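Local coordinates for bifunctional GH43-CE protein (Bacteroides eggerthii, PDB 6MLY) that probably cleaves xylan-type polysaccharides with a family 43 glycosidase domain and carries a second, esterase-like domain of the alpha/beta-hydrolase type, at residues T225-I234 and G240-G252; D386-L398 and Q402-V412. All blocks are in the same frame, centred on the assembly; numbering follows the deposited sequence.

Contact 1 of 2, residues T225-I234 and G240-G252; sequences TVIVHRADKI and GRVVFQDRGIAQG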
loop_
_atom_site.group_PDB
_atom_site.type_symbol
_atom_site.label_atom_id
_atom_site.label_comp_id
_atom_site.label_asym_id
_atom_site.label_seq_id
_atom_site.Cartn_x
_atom_site.Cartn_y
_atom_site.Cartn_z
ATOM N N THR A 225 -14.821 -18.789 14.989
ATOM C CA THR A 225 -16.136 -19.427 15.147
ATOM C C THR A 225 -16.965 -18.697 16.221
ATOM O O THR A 225 -16.441 -18.264 17.261
ATOM C CB THR A 225 -15.989 -20.921 15.463
ATOM O OG1 THR A 225 -15.369 -21.554 14.344
ATOM C CG2 THR A 225 -17.307 -21.610 15.747
ATOM N N VAL A 226 -18.272 -18.582 15.944
ATOM C CA VAL A 226 -19.275 -18.010 16.851
ATOM C C VAL A 226 -19.868 -19.155 17.683
ATOM O O VAL A 226 -20.138 -20.233 17.147
ATOM C CB VAL A 226 -20.377 -17.261 16.072
ATOM C CG1 VAL A 226 -21.327 -16.515 17.003
ATOM C CG2 VAL A 226 -19.799 -16.316 15.028
ATOM N N ILE A 227 -20.082 -18.903 18.983
ATOM C CA ILE A 227 -20.509 -19.945 19.931
ATOM C C ILE A 227 -21.485 -19.344 20.956
ATOM O O ILE A 227 -21.089 -18.712 21.940
ATOM C CB ILE A 227 -19.288 -20.624 20.591
ATOM C CG1 ILE A 227 -18.388 -19.624 21.327
ATOM C CG2 ILE A 227 -18.503 -21.437 19.564
ATOM C CD1 ILE A 227 -17.054 -20.188 21.766
ATOM N N VAL A 228 -22.779 -19.571 20.710
ATOM C CA VAL A 228 -23.861 -19.032 21.522
ATOM C C VAL A 228 -24.095 -19.969 22.714
ATOM O O VAL A 228 -24.008 -21.189 22.563
ATOM C CB VAL A 228 -25.135 -18.846 20.676
ATOM C CG1 VAL A 228 -26.332 -18.420 21.514
ATOM C CG2 VAL A 228 -24.908 -17.859 19.542
ATOM N N HIS A 229 -24.369 -19.371 23.884
ATOM C CA HIS A 229 -24.790 -20.069 25.111
ATOM C C HIS A 229 -26.214 -19.641 25.486
ATOM O O HIS A 229 -26.457 -18.463 25.743
ATOM C CB HIS A 229 -23.842 -19.766 26.279
ATOM C CG HIS A 229 -22.598 -20.587 26.284
ATOM N ND1 HIS A 229 -22.100 -21.183 25.137
ATOM C CD2 HIS A 229 -21.742 -20.898 27.284
ATOM C CE1 HIS A 229 -20.996 -21.838 25.433
ATOM N NE2 HIS A 229 -20.752 -21.676 26.744
ATOM N N ARG A 230 -27.132 -20.613 25.529
ATOM C CA ARG A 230 -28.518 -20.397 25.930
ATOM C C ARG A 230 -28.647 -20.702 27.429
ATOM O O ARG A 230 -27.864 -21.484 27.976
ATOM C CB ARG A 230 -29.444 -21.274 25.080
ATOM C CG ARG A 230 -30.914 -20.881 25.134
ATOM C CD ARG A 230 -31.801 -21.787 24.294
ATOM N NE ARG A 230 -31.617 -23.203 24.587
ATOM C CZ ARG A 230 -31.859 -23.779 25.762
ATOM N NH1 ARG A 230 -32.483 -23.115 26.719
ATOM N NH2 ARG A 230 -31.470 -25.021 25.974
ATOM N N ALA A 231 -29.628 -20.064 28.078
ATOM C CA ALA A 231 -29.934 -20.287 29.497
ATOM C C ALA A 231 -31.279 -19.638 29.858
ATOM O O ALA A 231 -31.652 -18.610 29.282
ATOM C CB ALA A 231 -28.820 -19.744 30.357
ATOM N N ASP A 232 -31.983 -20.245 30.824
ATOM C CA ASP A 232 -33.297 -19.778 31.303
ATOM C C ASP A 232 -33.117 -18.756 32.438
ATOM O O ASP A 232 -33.913 -17.827 32.559
ATOM C CB ASP A 232 -34.177 -20.952 31.744
ATOM C CG ASP A 232 -34.586 -21.886 30.613
ATOM O OD1 ASP A 232 -34.824 -21.381 29.488
ATOM O OD2 ASP A 232 -34.666 -23.115 30.867
ATOM N N LYS A 233 -32.087 -18.951 33.273
ATOM C CA LYS A 233 -31.672 -17.983 34.299
ATOM C C LYS A 233 -30.235 -17.524 34.003
ATOM O O LYS A 233 -29.586 -18.018 33.067
ATOM C CB LYS A 233 -31.790 -18.598 35.697
ATOM N N ILE A 234 -29.741 -16.577 34.810
ATOM C CA ILE A 234 -28.431 -15.950 34.598
ATOM C C ILE A 234 -27.506 -16.313 35.768
ATOM O O ILE A 234 -27.059 -17.774 35.843
ATOM C CB ILE A 234 -28.597 -14.425 34.423
ATOM C CG1 ILE A 234 -27.387 -13.788 33.735
ATOM C CG2 ILE A 234 -28.909 -13.748 35.752
ATOM C CD1 ILE A 234 -27.521 -12.296 33.511
ATOM N N GLY A 240 -24.865 -23.836 24.511
ATOM C CA GLY A 240 -23.520 -24.160 23.947
ATOM C C GLY A 240 -23.623 -24.910 22.630
ATOM O O GLY A 240 -23.859 -26.117 22.622
ATOM N N ARG A 241 -23.438 -24.185 21.518
ATOM C CA ARG A 241 -23.429 -24.757 20.165
ATOM C C ARG A 241 -22.440 -23.982 19.284
ATOM O O ARG A 241 -21.816 -23.022 19.735
ATOM C CB ARG A 241 -24.836 -24.720 19.557
ATOM C CG ARG A 241 -25.850 -25.601 20.274
ATOM C CD ARG A 241 -27.126 -25.836 19.484
ATOM N NE ARG A 241 -28.113 -26.572 20.273
ATOM C CZ ARG A 241 -29.237 -27.095 19.792
ATOM N NH1 ARG A 241 -29.550 -26.949 18.516
ATOM N NH2 ARG A 241 -30.045 -27.768 20.592
ATOM N N VAL A 242 -22.296 -24.431 18.032
ATOM C CA VAL A 242 -21.659 -23.669 16.953
ATOM C C VAL A 242 -22.778 -23.142 16.043
ATOM O O VAL A 242 -23.565 -23.928 15.525
ATOM C CB VAL A 242 -20.650 -24.547 16.178
ATOM C CG1 VAL A 242 -20.132 -23.866 14.914
ATOM C CG2 VAL A 242 -19.488 -24.990 17.059
ATOM N N VAL A 243 -22.861 -21.818 15.861
ATOM C CA VAL A 243 -23.942 -21.221 15.059
ATOM C C VAL A 243 -23.401 -20.669 13.728
ATOM O O VAL A 243 -24.149 -20.602 12.755
ATOM C CB VAL A 243 -24.716 -20.143 15.844
ATOM C CG1 VAL A 243 -25.122 -20.630 17.229
ATOM C CG2 VAL A 243 -23.947 -18.834 15.937
ATOM N N PHE A 244 -22.128 -20.254 13.682
ATOM C CA PHE A 244 -21.536 -19.746 12.435
ATOM C C PHE A 244 -20.042 -20.091 12.376
ATOM O O PHE A 244 -19.324 -19.977 13.372
ATOM C CB PHE A 244 -21.790 -18.241 12.299
ATOM C CG PHE A 244 -21.689 -17.679 10.900
ATOM C CD1 PHE A 244 -22.196 -18.367 9.805
ATOM C CD2 PHE A 244 -21.114 -16.437 10.680
ATOM C CE1 PHE A 244 -22.104 -17.841 8.524
ATOM C CE2 PHE A 244 -21.029 -15.907 9.400
ATOM C CZ PHE A 244 -21.527 -16.608 8.326
ATOM N N GLN A 245 -19.590 -20.505 11.186
ATOM C CA GLN A 245 -18.218 -20.939 10.958
ATOM C C GLN A 245 -17.871 -20.750 9.475
ATOM O O GLN A 245 -17.759 -21.716 8.718
ATOM C CB GLN A 245 -18.068 -22.389 11.421
ATOM C CG GLN A 245 -16.634 -22.895 11.398
ATOM C CD GLN A 245 -16.466 -24.130 12.247
ATOM O OE1 GLN A 245 -16.594 -24.089 13.469
ATOM N NE2 GLN A 245 -16.168 -25.244 11.599
ATOM N N ASP A 246 -17.679 -19.484 9.089
ATOM C CA ASP A 246 -17.622 -19.065 7.695
ATOM C C ASP A 246 -16.602 -17.930 7.580
ATOM O O ASP A 246 -16.897 -16.798 7.960
ATOM C CB ASP A 246 -19.024 -18.663 7.222
ATOM C CG ASP A 246 -19.109 -18.004 5.854
ATOM O OD1 ASP A 246 -18.177 -18.192 5.052
ATOM O OD2 ASP A 246 -20.123 -17.312 5.602
ATOM N N ARG A 247 -15.403 -18.270 7.086
ATOM C CA ARG A 247 -14.297 -17.330 6.817
ATOM C C ARG A 247 -13.840 -16.639 8.117
ATOM O O ARG A 247 -13.338 -15.507 8.073
ATOM C CB ARG A 247 -14.712 -16.318 5.741
ATOM C CG ARG A 247 -14.828 -16.910 4.345
ATOM C CD ARG A 247 -15.457 -15.940 3.363
ATOM N NE ARG A 247 -16.905 -15.880 3.496
ATOM C CZ ARG A 247 -17.696 -15.121 2.747
ATOM N NH1 ARG A 247 -17.177 -14.346 1.810
ATOM N NH2 ARG A 247 -19.003 -15.137 2.936
ATOM N N GLY A 248 -13.994 -17.328 9.260
ATOM C CA GLY A 248 -13.614 -16.811 10.588
ATOM C C GLY A 248 -14.282 -15.481 10.935
ATOM O O GLY A 248 -13.761 -14.712 11.780
ATOM N N ILE A 249 -15.445 -15.222 10.304
ATOM C CA ILE A 249 -16.269 -14.028 10.544
ATOM C C ILE A 249 -16.996 -14.219 11.883
ATOM O O ILE A 249 -18.081 -14.792 11.923
ATOM C CB ILE A 249 -17.277 -13.789 9.396
ATOM C CG1 ILE A 249 -16.588 -13.642 8.036
ATOM C CG2 ILE A 249 -18.177 -12.593 9.702
ATOM C CD1 ILE A 249 -17.512 -13.861 6.858
ATOM N N ALA A 250 -16.388 -13.722 12.964
ATOM C CA ALA A 250 -16.816 -14.027 14.315
ATOM C C ALA A 250 -16.839 -12.758 15.171
ATOM O O ALA A 250 -16.344 -11.703 14.758
ATOM C CB ALA A 250 -15.902 -15.066 14.912
ATOM N N GLN A 251 -17.442 -12.902 16.359
ATOM C CA GLN A 251 -17.531 -11.892 17.410
ATOM C C GLN A 251 -18.589 -10.845 17.050
ATOM O O GLN A 251 -18.502 -10.192 16.012
ATOM C CB GLN A 251 -16.187 -11.216 17.671
ATOM C CG GLN A 251 -16.284 -10.073 18.668
ATOM C CD GLN A 251 -14.938 -9.676 19.219
ATOM O OE1 GLN A 251 -13.890 -10.088 18.725
ATOM N NE2 GLN A 251 -14.957 -8.859 20.259
ATOM N N GLY A 252 -19.552 -10.680 17.964
ATOM C CA GLY A 252 -20.669 -9.758 17.837
ATOM C C GLY A 252 -21.851 -10.206 18.682
ATOM O O GLY A 252 -21.688 -10.946 19.656
#
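T225 and Q245 make the side-chain hydrogen bond of this contact: T225 OG1 gives its proton to Q245 OE1 at 2.9 Å, from above the carbonyl plane of the amide. An extended glutamine is long enough to bring its carbonyl to the threonine, whose CG2 also rests near V242 CG1. Next to it the two backbones join through V226 N and F244 O, 3.1 Å apart and nearly straight at 168°, while the return bond from V243 N to V226 O is weak. Farther along, R241 N reaches V228 O at 3.2 Å, and H229 ND1 adds a weak bond to that same oxygen, which brings the imidazole near G240 CA.

The packing is carried by branched aliphatics, which fill space close to the backbone. V226 is buried: CG1 meets V243 CG2 at 3.7 Å, and with CG1 anti to the backbone N (chi1 -173°), CG2 lies beside that N and is directed at F244 CB and A250. V243 spreads its two methyls between neighbours, CG1 reaching V228 CG2 at 3.6 Å. Beyond the pair, V243 and F244 lean on L291, and V228 on F214.

With an exposed polar margin, the two segments are held at the surface of this family 43 domain by a few, partly weak backbone bonds that do not build regular strand pairing, supplemented by valine contacts.

Contact 2 of 2, residues D386-L398 and Q402-V412; sequences DVSGMKEGDFAGL and QRKYGQVGVKV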
loop_
_atom_site.group_PDB
_atom_site.type_symbol
_atom_site.label_atom_id
_atom_site.label_comp_id
_atom_site.label_asym_id
_atom_site.label_seq_id
_atom_site.Cartn_x
_atom_site.Cartn_y
_atom_site.Cartn_z
ATOM N N ASP A 386 2.191 23.310 2.086
ATOM C CA ASP A 386 2.961 24.544 1.933
ATOM C C ASP A 386 4.132 24.481 2.924
ATOM O O ASP A 386 3.924 24.507 4.148
ATOM C CB ASP A 386 2.086 25.786 2.138
ATOM C CG ASP A 386 2.695 27.075 1.603
ATOM O OD1 ASP A 386 3.933 27.216 1.670
ATOM O OD2 ASP A 386 1.923 27.933 1.129
ATOM N N VAL A 387 5.354 24.427 2.377
ATOM C CA VAL A 387 6.549 23.955 3.094
ATOM C C VAL A 387 7.400 25.131 3.602
ATOM O O VAL A 387 8.428 24.907 4.246
ATOM C CB VAL A 387 7.384 23.025 2.195
ATOM C CG1 VAL A 387 6.523 21.954 1.546
ATOM C CG2 VAL A 387 8.151 23.800 1.137
ATOM N N SER A 388 6.972 26.368 3.323
ATOM C CA SER A 388 7.687 27.583 3.726
ATOM C C SER A 388 8.136 27.501 5.192
ATOM O O SER A 388 9.255 27.886 5.516
ATOM C CB SER A 388 6.828 28.798 3.503
ATOM O OG SER A 388 6.089 28.675 2.295
ATOM N N GLY A 389 7.246 26.996 6.061
ATOM C CA GLY A 389 7.432 26.978 7.515
ATOM C C GLY A 389 8.518 26.021 7.980
ATOM O O GLY A 389 9.086 26.212 9.057
ATOM N N MET A 390 8.805 24.992 7.174
ATOM C CA MET A 390 9.673 23.881 7.567
ATOM C C MET A 390 11.097 24.367 7.865
ATOM O O MET A 390 11.562 25.366 7.305
ATOM C CB MET A 390 9.738 22.822 6.463
ATOM C CG MET A 390 8.417 22.136 6.215
ATOM S SD MET A 390 8.657 20.523 5.457
ATOM C CE MET A 390 7.081 20.338 4.625
ATOM N N LYS A 391 11.780 23.613 8.738
ATOM C CA LYS A 391 13.133 23.909 9.201
ATOM C C LYS A 391 14.055 22.709 8.927
ATOM O O LYS A 391 13.590 21.623 8.552
ATOM C CB LYS A 391 13.096 24.275 10.687
ATOM C CG LYS A 391 12.462 25.628 10.980
ATOM C CD LYS A 391 12.585 26.080 12.423
ATOM C CE LYS A 391 11.691 27.262 12.742
ATOM N NZ LYS A 391 11.575 27.505 14.200
ATOM N N GLU A 392 15.364 22.938 9.106
ATOM C CA GLU A 392 16.419 21.939 8.916
ATOM C C GLU A 392 16.068 20.657 9.682
ATOM O O GLU A 392 16.081 20.639 10.916
ATOM C CB GLU A 392 17.759 22.498 9.404
ATOM C CG GLU A 392 18.947 21.578 9.160
ATOM C CD GLU A 392 19.407 21.467 7.714
ATOM O OE1 GLU A 392 18.901 22.236 6.872
ATOM O OE2 GLU A 392 20.277 20.614 7.431
ATOM N N GLY A 393 15.742 19.596 8.933
ATOM C CA GLY A 393 15.572 18.246 9.477
ATOM C C GLY A 393 14.118 17.847 9.685
ATOM O O GLY A 393 13.851 16.709 10.084
ATOM N N ASP A 394 13.177 18.765 9.427
ATOM C CA ASP A 394 11.743 18.473 9.574
ATOM C C ASP A 394 11.289 17.613 8.387
ATOM O O ASP A 394 11.927 17.602 7.332
ATOM C CB ASP A 394 10.903 19.752 9.705
ATOM C CG ASP A 394 11.182 20.571 10.981
ATOM O OD1 ASP A 394 12.121 20.190 11.713
ATOM O OD2 ASP A 394 10.447 21.584 11.238
ATOM N N PHE A 395 10.180 16.895 8.584
ATOM C CA PHE A 395 9.670 15.937 7.612
ATOM C C PHE A 395 8.142 15.886 7.724
ATOM O O PHE A 395 7.625 15.417 8.723
ATOM C CB PHE A 395 10.329 14.575 7.854
ATOM C CG PHE A 395 10.022 13.497 6.845
ATOM C CD1 PHE A 395 9.586 13.804 5.562
ATOM C CD2 PHE A 395 10.213 12.165 7.173
ATOM C CE1 PHE A 395 9.319 12.798 4.645
ATOM C CE2 PHE A 395 9.946 11.161 6.255
ATOM C CZ PHE A 395 9.501 11.478 4.992
ATOM N N ALA A 396 7.444 16.379 6.693
ATOM C CA ALA A 396 5.991 16.563 6.728
ATOM C C ALA A 396 5.367 16.117 5.404
ATOM O O ALA A 396 5.718 16.640 4.358
ATOM C CB ALA A 396 5.671 18.010 7.002
ATOM N N GLY A 397 4.417 15.175 5.474
ATOM C CA GLY A 397 3.751 14.659 4.287
ATOM C C GLY A 397 2.513 13.842 4.615
ATOM O O GLY A 397 1.815 14.115 5.597
ATOM N N LEU A 398 2.250 12.843 3.765
ATOM C CA LEU A 398 1.119 11.917 3.874
ATOM C C LEU A 398 1.676 10.506 4.103
ATOM O O LEU A 398 2.725 10.167 3.552
ATOM C CB LEU A 398 0.301 11.991 2.580
ATOM C CG LEU A 398 -0.979 11.160 2.539
ATOM C CD1 LEU A 398 -2.071 11.814 3.370
ATOM C CD2 LEU A 398 -1.452 10.968 1.107
ATOM N N GLN A 402 1.002 2.283 9.770
ATOM C CA GLN A 402 1.027 1.337 10.886
ATOM C C GLN A 402 2.491 1.123 11.311
ATOM O O GLN A 402 3.288 2.054 11.232
ATOM C CB GLN A 402 0.292 0.042 10.537
ATOM C CG GLN A 402 -0.300 -0.638 11.767
ATOM C CD GLN A 402 -0.818 -2.021 11.472
ATOM O OE1 GLN A 402 -1.634 -2.214 10.578
ATOM N NE2 GLN A 402 -0.353 -2.996 12.234
ATOM N N ARG A 403 2.838 -0.079 11.790
ATOM C CA ARG A 403 4.204 -0.406 12.178
ATOM C C ARG A 403 5.061 -0.453 10.914
ATOM O O ARG A 403 6.115 0.169 10.852
ATOM C CB ARG A 403 4.262 -1.751 12.906
ATOM C CG ARG A 403 5.669 -2.220 13.250
ATOM C CD ARG A 403 5.693 -3.692 13.616
ATOM N NE ARG A 403 6.928 -4.080 14.285
ATOM C CZ ARG A 403 7.114 -4.079 15.604
ATOM N NH1 ARG A 403 6.123 -3.756 16.420
ATOM N NH2 ARG A 403 8.293 -4.408 16.101
ATOM N N LYS A 404 4.573 -1.217 9.932
ATOM C CA LYS A 404 5.117 -1.280 8.593
ATOM C C LYS A 404 4.429 -0.211 7.740
ATOM O O LYS A 404 3.503 -0.508 6.989
ATOM C CB LYS A 404 4.921 -2.690 8.033
ATOM C CG LYS A 404 5.584 -3.779 8.863
ATOM C CD LYS A 404 5.802 -5.072 8.118
ATOM C CE LYS A 404 6.623 -6.062 8.914
ATOM N NZ LYS A 404 6.713 -7.367 8.219
ATOM N N TYR A 405 4.915 1.030 7.874
ATOM C CA TYR A 405 4.285 2.226 7.306
ATOM C C TYR A 405 4.926 2.571 5.961
ATOM O O TYR A 405 5.911 1.954 5.567
ATOM C CB TYR A 405 4.422 3.417 8.261
ATOM C CG TYR A 405 5.833 3.733 8.688
ATOM C CD1 TYR A 405 6.316 3.302 9.913
ATOM C CD2 TYR A 405 6.691 4.461 7.877
ATOM C CE1 TYR A 405 7.610 3.582 10.320
ATOM C CE2 TYR A 405 7.988 4.752 8.271
ATOM C CZ TYR A 405 8.450 4.311 9.499
ATOM O OH TYR A 405 9.722 4.583 9.913
ATOM N N GLY A 406 4.353 3.579 5.291
ATOM C CA GLY A 406 4.919 4.194 4.096
ATOM C C GLY A 406 4.667 5.691 4.083
ATOM O O GLY A 406 3.533 6.117 4.215
ATOM N N GLN A 407 5.738 6.478 3.913
ATOM C CA GLN A 407 5.686 7.944 3.929
ATOM C C GLN A 407 5.844 8.488 2.508
ATOM O O GLN A 407 6.263 7.774 1.608
ATOM C CB GLN A 407 6.791 8.512 4.822
ATOM C CG GLN A 407 6.614 8.160 6.292
ATOM C CD GLN A 407 7.781 8.600 7.143
ATOM O OE1 GLN A 407 8.935 8.248 6.888
ATOM N NE2 GLN A 407 7.478 9.362 8.185
ATOM N N VAL A 408 5.469 9.758 2.341
ATOM C CA VAL A 408 5.816 10.579 1.187
ATOM C C VAL A 408 5.626 12.042 1.598
ATOM O O VAL A 408 4.516 12.428 1.986
ATOM C CB VAL A 408 4.991 10.228 -0.068
ATOM C CG1 VAL A 408 3.507 10.520 0.103
ATOM C CG2 VAL A 408 5.530 10.938 -1.299
ATOM N N GLY A 409 6.705 12.835 1.538
ATOM C CA GLY A 409 6.701 14.196 2.080
ATOM C C GLY A 409 7.939 14.999 1.714
ATOM O O GLY A 409 8.856 14.502 1.056
ATOM N N VAL A 410 7.949 16.257 2.166
ATOM C CA VAL A 410 9.027 17.204 1.930
ATOM C C VAL A 410 9.945 17.225 3.156
ATOM O O VAL A 410 9.613 17.810 4.178
ATOM C CB VAL A 410 8.470 18.606 1.617
ATOM C CG1 VAL A 410 9.554 19.677 1.646
ATOM C CG2 VAL A 410 7.736 18.621 0.284
ATOM N N LYS A 411 11.104 16.576 3.030
ATOM C CA LYS A 411 12.168 16.622 4.029
ATOM C C LYS A 411 13.131 17.758 3.656
ATOM O O LYS A 411 13.249 18.102 2.484
ATOM C CB LYS A 411 12.861 15.257 4.077
ATOM C CG LYS A 411 13.852 15.041 5.215
ATOM C CD LYS A 411 14.670 13.765 5.058
ATOM C CE LYS A 411 13.875 12.490 5.275
ATOM N NZ LYS A 411 13.888 12.068 6.696
ATOM N N VAL A 412 13.800 18.338 4.658
ATOM C CA VAL A 412 14.748 19.437 4.452
ATOM C C VAL A 412 16.125 18.990 4.954
ATOM O O VAL A 412 16.281 18.640 6.125
ATOM C CB VAL A 412 14.280 20.729 5.151
ATOM C CG1 VAL A 412 15.250 21.879 4.924
ATOM C CG2 VAL A 412 12.879 21.128 4.717
#
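Backbone hydrogen bonds join F395-L398 to V408-K411 as antiparallel neighbours. L398 N donates to V408 O at 2.9 Å and V410 N to A396 O at 3.2 Å; toward G393 and V412, the bonds of G393 N to V412 O and V412 N to D394 O are weak. G397 and G409 face each other as a non-hydrogen-bonded pair with CA atoms 3.7 Å apart; glycine suits both places, since a side chain on either would run into the partner strand.

The aromatic contacts centre on F395. With CG anti to its backbone N (chi1 -174°), the ring extends along the partner strand: K411 CE lies over the ring centre as a CH-pi contact, and K411 NZ makes an off-centre cation-pi contact, 4.2 Å from the centroid. The bends late in the lysine chain turn its amine toward the CD2 side of the ring. Q407 OE1 meets the ring edge near CE2, its amide plane turned 71° from the ring, and F492 packs edge-to-face with F395.

Apolar contacts gather around V410, on the face it shares with A396, L398 and V408. V387 CG1 touches V410 CG2 at 3.8 Å, and the slender, flexible M390 brings CE to 3.7 Å from V410 CB. V442 also touches V387 and V410, from strand 441-449 of the other sheet.

This is a beta hairpin in one sheet of a concanavalin A-like beta-sandwich, with aliphatic side chains packed between the sheets.

Contacts 1 and 2 belong to different domains, the family 43 glycosidase region and the concanavalin A-like region, and share no elements; their centres lie 47 Å apart and their nearest atoms about 17 Å. Contact 1 is a surface contact, with valines beside polar, exposed residues and little regular strand pairing. Contact 2 is largely buried and joins adjacent strands of one sheet; there, paired glycines permit a close approach of the strands, and a partly exposed lysine lies over an aromatic face. Valines serve both, but in 225-234 and 240-252 they join irregular segments, whereas in 386-398 and 402-412 they help fill a sandwich interior.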